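Local coordinates for bromodomain protein, putative (Plasmodium falciparum 3D7, PDB 4PY6), which probably recognises acetylated lysines through its bromodomain, the part of a much longer malaria-parasite protein present here, at residues A[61-75]-A[90-104]. Numbering follows the deposited sequence.
Sequences EYRIKIKKPMDYITI and FYHDMKLIYKNCIDF
Ile75 drops as a knob among Phe90, Asp93, Met94 and Ile97 of helix 87-104, its CD1 lying 3.6 Å from Ile97 CD1. This is the tight end of the contact. Beside it Met94 SD lies at the edge of the Tyr72 ring, a Met-aromatic contact, and the buried hydroxyls Tyr72 OH and Tyr98 OH share a hydrogen bond of 2.8 Å. Met70, bent at chi2 (46°) and chi3, sets CG against the backbone carbonyl Asp93 O and CE beside Asp93 OD2. Midway along the helix the Asn100 amide holds the linker 66-71: ND2 gives a bond of 2.9 Å to Lys68 O, nearly in the amide plane, while a water joins OD1 to Lys68 N and O. At the far end the edge of Tyr62 meets the face of Phe104, CD2 over the ring centre and the planes 64° apart; Phe104 also touches the ligand.

The looser, solvent side includes Lys65, weakly salt-bridged to Glu61, and Lys68. The extended Lys68 chain passes over Leu96 CD2, and NZ reaches the syn lone pair of Asp93 OD1 in a 3.2 Å salt bridge, with a second water spanning NZ and OD2. Asp93 OD2 is also hydrogen-bonded to Tyr84 OH.

Here the end of the bromodomain ZA loop runs into helix A (72-81) against helix B (87-104); Leu32 of helix 22-32 packs on Tyr72, Ile75 and Met94, and helix 112-138 meets Met94 and Tyr98.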
# COMPACT_ATOMS: atom_id res chain seq x y z
N GLU A 61 -0.77 28.41 -5.39
CA GLU A 61 0.49 27.75 -5.74
C GLU A 61 0.24 26.42 -6.47
O GLU A 61 0.96 26.10 -7.42
CB GLU A 61 1.33 27.51 -4.47
CG GLU A 61 2.79 27.17 -4.72
CD GLU A 61 3.55 26.59 -3.54
OE1 GLU A 61 3.44 27.14 -2.42
OE2 GLU A 61 4.28 25.60 -3.74
N TYR A 62 -0.79 25.66 -6.03
CA TYR A 62 -1.17 24.37 -6.61
C TYR A 62 -1.76 24.51 -8.01
O TYR A 62 -1.42 23.72 -8.89
CB TYR A 62 -2.14 23.62 -5.68
CG TYR A 62 -2.20 22.13 -5.90
CD1 TYR A 62 -3.09 21.57 -6.82
CD2 TYR A 62 -1.39 21.26 -5.17
CE1 TYR A 62 -3.16 20.20 -7.02
CE2 TYR A 62 -1.45 19.88 -5.36
CZ TYR A 62 -2.34 19.36 -6.29
OH TYR A 62 -2.40 18.00 -6.48
N ARG A 63 -2.64 25.51 -8.22
CA ARG A 63 -3.29 25.77 -9.51
C ARG A 63 -2.28 26.21 -10.59
O ARG A 63 -2.40 25.80 -11.74
CB ARG A 63 -4.41 26.82 -9.36
CG ARG A 63 -5.36 26.87 -10.55
CD ARG A 63 -6.21 28.13 -10.57
NE ARG A 63 -5.41 29.35 -10.77
CZ ARG A 63 -5.22 30.28 -9.84
NH1 ARG A 63 -5.78 30.15 -8.64
NH2 ARG A 63 -4.48 31.35 -10.11
N ILE A 64 -1.29 27.03 -10.20
CA ILE A 64 -0.25 27.54 -11.10
C ILE A 64 0.78 26.45 -11.46
O ILE A 64 1.14 26.34 -12.63
CB ILE A 64 0.38 28.86 -10.55
CG1 ILE A 64 -0.66 30.01 -10.55
CG2 ILE A 64 1.65 29.27 -11.33
CD1 ILE A 64 -0.37 31.20 -9.58
N LYS A 65 1.22 25.65 -10.47
CA LYS A 65 2.24 24.62 -10.65
C LYS A 65 1.76 23.27 -11.20
O LYS A 65 2.40 22.72 -12.08
CB LYS A 65 3.09 24.43 -9.38
CG LYS A 65 3.99 25.63 -9.06
CD LYS A 65 4.78 25.43 -7.78
CE LYS A 65 5.61 26.65 -7.44
NZ LYS A 65 6.36 26.46 -6.17
N ILE A 66 0.64 22.72 -10.66
CA ILE A 66 0.11 21.42 -11.09
C ILE A 66 -0.63 21.52 -12.42
O ILE A 66 -1.58 22.31 -12.55
CB ILE A 66 -0.70 20.71 -9.96
CG1 ILE A 66 0.14 20.50 -8.67
CG2 ILE A 66 -1.38 19.41 -10.43
CD1 ILE A 66 1.27 19.41 -8.70
N LYS A 67 -0.18 20.73 -13.42
CA LYS A 67 -0.73 20.67 -14.78
C LYS A 67 -2.17 20.12 -14.78
O LYS A 67 -3.04 20.71 -15.41
CB LYS A 67 0.19 19.84 -15.69
CG LYS A 67 -0.01 20.07 -17.18
CD LYS A 67 1.26 19.74 -17.95
CE LYS A 67 0.98 19.19 -19.33
NZ LYS A 67 2.14 18.41 -19.85
N LYS A 68 -2.40 19.00 -14.08
CA LYS A 68 -3.71 18.37 -13.98
C LYS A 68 -3.93 17.81 -12.55
O LYS A 68 -3.39 16.74 -12.22
CB LYS A 68 -3.90 17.28 -15.06
CG LYS A 68 -5.33 16.79 -15.21
CD LYS A 68 -5.44 15.70 -16.27
CE LYS A 68 -6.79 15.05 -16.31
NZ LYS A 68 -6.78 13.81 -17.14
N PRO A 69 -4.70 18.53 -11.70
CA PRO A 69 -4.96 18.01 -10.34
C PRO A 69 -5.92 16.83 -10.37
O PRO A 69 -6.93 16.88 -11.08
CB PRO A 69 -5.56 19.22 -9.61
CG PRO A 69 -5.45 20.39 -10.56
CD PRO A 69 -5.40 19.80 -11.92
N MET A 70 -5.60 15.76 -9.63
CA MET A 70 -6.42 14.55 -9.58
C MET A 70 -6.67 14.08 -8.15
O MET A 70 -5.85 14.32 -7.26
CB MET A 70 -5.80 13.45 -10.47
CG MET A 70 -6.76 12.33 -10.88
SD MET A 70 -8.40 12.79 -11.49
CE MET A 70 -7.98 13.64 -13.00
N ASP A 71 -7.82 13.42 -7.94
CA ASP A 71 -8.29 12.89 -6.65
C ASP A 71 -9.25 11.71 -6.88
O ASP A 71 -9.68 11.49 -8.01
CB ASP A 71 -8.96 14.00 -5.83
CG ASP A 71 -9.93 14.81 -6.65
OD1 ASP A 71 -11.12 14.44 -6.71
OD2 ASP A 71 -9.49 15.77 -7.32
N TYR A 72 -9.57 10.96 -5.80
CA TYR A 72 -10.45 9.79 -5.85
C TYR A 72 -11.89 10.08 -6.29
O TYR A 72 -12.45 9.29 -7.05
CB TYR A 72 -10.43 9.00 -4.53
CG TYR A 72 -9.11 8.34 -4.19
CD1 TYR A 72 -8.45 7.54 -5.12
CD2 TYR A 72 -8.57 8.42 -2.91
CE1 TYR A 72 -7.25 6.90 -4.81
CE2 TYR A 72 -7.37 7.78 -2.59
CZ TYR A 72 -6.72 7.02 -3.54
OH TYR A 72 -5.54 6.39 -3.22
N ILE A 73 -12.48 11.19 -5.81
CA ILE A 73 -13.86 11.56 -6.15
C ILE A 73 -14.05 11.92 -7.64
O ILE A 73 -15.12 11.64 -8.19
CB ILE A 73 -14.51 12.55 -5.13
CG1 ILE A 73 -16.05 12.42 -5.09
CG2 ILE A 73 -14.06 13.99 -5.32
CD1 ILE A 73 -16.57 11.52 -3.98
N THR A 74 -13.01 12.50 -8.28
CA THR A 74 -13.03 12.84 -9.71
C THR A 74 -13.02 11.55 -10.52
O THR A 74 -13.76 11.43 -11.50
CB THR A 74 -11.86 13.79 -10.06
OG1 THR A 74 -11.93 14.94 -9.21
CG2 THR A 74 -11.89 14.25 -11.51
N ILE A 75 -12.21 10.57 -10.09
CA ILE A 75 -12.08 9.25 -10.71
C ILE A 75 -13.38 8.44 -10.55
O ILE A 75 -13.82 7.83 -11.53
CB ILE A 75 -10.79 8.53 -10.21
CG1 ILE A 75 -9.55 9.22 -10.82
CG2 ILE A 75 -10.81 7.02 -10.53
CD1 ILE A 75 -8.24 8.89 -10.23
N PHE A 90 -7.75 5.43 -16.74
CA PHE A 90 -8.02 5.37 -15.30
C PHE A 90 -6.69 5.19 -14.57
O PHE A 90 -6.47 5.83 -13.55
CB PHE A 90 -8.99 4.20 -15.00
CG PHE A 90 -8.99 3.65 -13.59
CD1 PHE A 90 -8.12 2.63 -13.23
CD2 PHE A 90 -9.89 4.12 -12.64
CE1 PHE A 90 -8.12 2.11 -11.93
CE2 PHE A 90 -9.89 3.59 -11.34
CZ PHE A 90 -9.01 2.59 -11.00
N TYR A 91 -5.81 4.30 -15.11
CA TYR A 91 -4.47 4.00 -14.60
C TYR A 91 -3.63 5.28 -14.53
O TYR A 91 -3.02 5.54 -13.49
CB TYR A 91 -3.78 2.93 -15.49
CG TYR A 91 -2.32 2.70 -15.19
CD1 TYR A 91 -1.92 1.78 -14.21
CD2 TYR A 91 -1.33 3.38 -15.88
CE1 TYR A 91 -0.58 1.58 -13.92
CE2 TYR A 91 0.02 3.19 -15.59
CZ TYR A 91 0.39 2.29 -14.61
OH TYR A 91 1.72 2.09 -14.32
N HIS A 92 -3.63 6.07 -15.62
CA HIS A 92 -2.90 7.34 -15.72
C HIS A 92 -3.39 8.37 -14.71
O HIS A 92 -2.57 9.09 -14.15
CB HIS A 92 -2.95 7.90 -17.15
CG HIS A 92 -2.16 7.10 -18.15
ND1 HIS A 92 -2.49 7.11 -19.49
CD2 HIS A 92 -1.08 6.31 -17.97
CE1 HIS A 92 -1.61 6.32 -20.09
NE2 HIS A 92 -0.74 5.82 -19.21
N ASP A 93 -4.72 8.43 -14.47
CA ASP A 93 -5.34 9.35 -13.51
C ASP A 93 -5.04 8.96 -12.07
O ASP A 93 -4.75 9.83 -11.26
CB ASP A 93 -6.86 9.48 -13.75
CG ASP A 93 -7.28 10.55 -14.75
OD1 ASP A 93 -6.39 11.18 -15.37
OD2 ASP A 93 -8.49 10.77 -14.90
N MET A 94 -5.09 7.65 -11.76
CA MET A 94 -4.78 7.13 -10.42
C MET A 94 -3.32 7.41 -10.08
O MET A 94 -3.04 7.88 -8.99
CB MET A 94 -5.09 5.63 -10.31
CG MET A 94 -6.58 5.30 -10.30
SD MET A 94 -7.41 5.66 -8.74
CE MET A 94 -7.04 4.20 -7.83
N LYS A 95 -2.40 7.17 -11.05
CA LYS A 95 -0.96 7.43 -10.92
C LYS A 95 -0.67 8.93 -10.75
O LYS A 95 0.26 9.29 -10.03
CB LYS A 95 -0.18 6.88 -12.13
CG LYS A 95 0.00 5.35 -12.15
CD LYS A 95 1.08 4.83 -11.19
CE LYS A 95 2.49 4.91 -11.74
NZ LYS A 95 3.48 4.32 -10.80
N LEU A 96 -1.48 9.78 -11.41
CA LEU A 96 -1.39 11.24 -11.37
C LEU A 96 -1.59 11.80 -9.96
O LEU A 96 -0.89 12.74 -9.60
CB LEU A 96 -2.40 11.84 -12.37
CG LEU A 96 -2.29 13.32 -12.73
CD1 LEU A 96 -0.94 13.66 -13.35
CD2 LEU A 96 -3.40 13.71 -13.69
N ILE A 97 -2.51 11.21 -9.16
CA ILE A 97 -2.79 11.60 -7.77
C ILE A 97 -1.49 11.59 -6.95
O ILE A 97 -1.14 12.59 -6.32
CB ILE A 97 -3.86 10.67 -7.11
CG1 ILE A 97 -5.21 10.72 -7.84
CG2 ILE A 97 -4.01 10.97 -5.61
CD1 ILE A 97 -6.21 9.63 -7.38
N TYR A 98 -0.79 10.44 -6.96
CA TYR A 98 0.44 10.21 -6.21
C TYR A 98 1.63 10.98 -6.77
O TYR A 98 2.43 11.49 -5.99
CB TYR A 98 0.73 8.71 -6.05
CG TYR A 98 -0.51 7.86 -5.85
CD1 TYR A 98 -1.36 8.08 -4.77
CD2 TYR A 98 -0.84 6.85 -6.74
CE1 TYR A 98 -2.53 7.33 -4.60
CE2 TYR A 98 -1.97 6.06 -6.56
CZ TYR A 98 -2.82 6.31 -5.49
OH TYR A 98 -3.95 5.55 -5.31
N LYS A 99 1.72 11.11 -8.11
CA LYS A 99 2.79 11.85 -8.79
C LYS A 99 2.71 13.36 -8.50
O LYS A 99 3.76 14.00 -8.38
CB LYS A 99 2.77 11.59 -10.30
CG LYS A 99 3.42 10.28 -10.70
CD LYS A 99 3.42 10.10 -12.21
CE LYS A 99 4.04 8.79 -12.62
NZ LYS A 99 4.16 8.68 -14.10
N ASN A 100 1.49 13.92 -8.38
CA ASN A 100 1.26 15.34 -8.07
C ASN A 100 1.70 15.69 -6.66
O ASN A 100 2.20 16.78 -6.43
CB ASN A 100 -0.21 15.72 -8.25
CG ASN A 100 -0.66 15.92 -9.68
OD1 ASN A 100 0.14 16.12 -10.60
ND2 ASN A 100 -1.97 15.90 -9.88
N CYS A 101 1.51 14.75 -5.71
CA CYS A 101 1.86 14.91 -4.30
C CYS A 101 3.38 14.97 -4.08
O CYS A 101 3.84 15.79 -3.30
CB CYS A 101 1.21 13.82 -3.46
SG CYS A 101 1.47 14.02 -1.67
N ILE A 102 4.14 14.10 -4.78
CA ILE A 102 5.60 14.03 -4.68
C ILE A 102 6.26 15.25 -5.34
O ILE A 102 7.21 15.80 -4.79
CB ILE A 102 6.15 12.66 -5.21
CG1 ILE A 102 5.44 11.43 -4.56
CG2 ILE A 102 7.68 12.55 -5.12
CD1 ILE A 102 5.46 11.31 -2.98
N ASP A 103 5.73 15.68 -6.50
CA ASP A 103 6.25 16.82 -7.26
C ASP A 103 6.00 18.18 -6.60
O ASP A 103 6.89 19.04 -6.65
CB ASP A 103 5.73 16.80 -8.71
CG ASP A 103 6.37 15.77 -9.63
OD1 ASP A 103 7.22 14.98 -9.14
OD2 ASP A 103 6.03 15.76 -10.83
N PHE A 104 4.82 18.38 -5.99
CA PHE A 104 4.45 19.64 -5.34
C PHE A 104 5.04 19.80 -3.94
O PHE A 104 5.61 20.85 -3.64
CB PHE A 104 2.92 19.83 -5.32
CG PHE A 104 2.45 21.16 -4.76
CD1 PHE A 104 2.47 22.31 -5.55
CD2 PHE A 104 1.97 21.25 -3.46
CE1 PHE A 104 2.04 23.53 -5.03
CE2 PHE A 104 1.55 22.48 -2.95
CZ PHE A 104 1.58 23.61 -3.73
O HOH W 1 -0.63 17.22 -12.91
O HOH W 2 -9.49 12.79 -16.61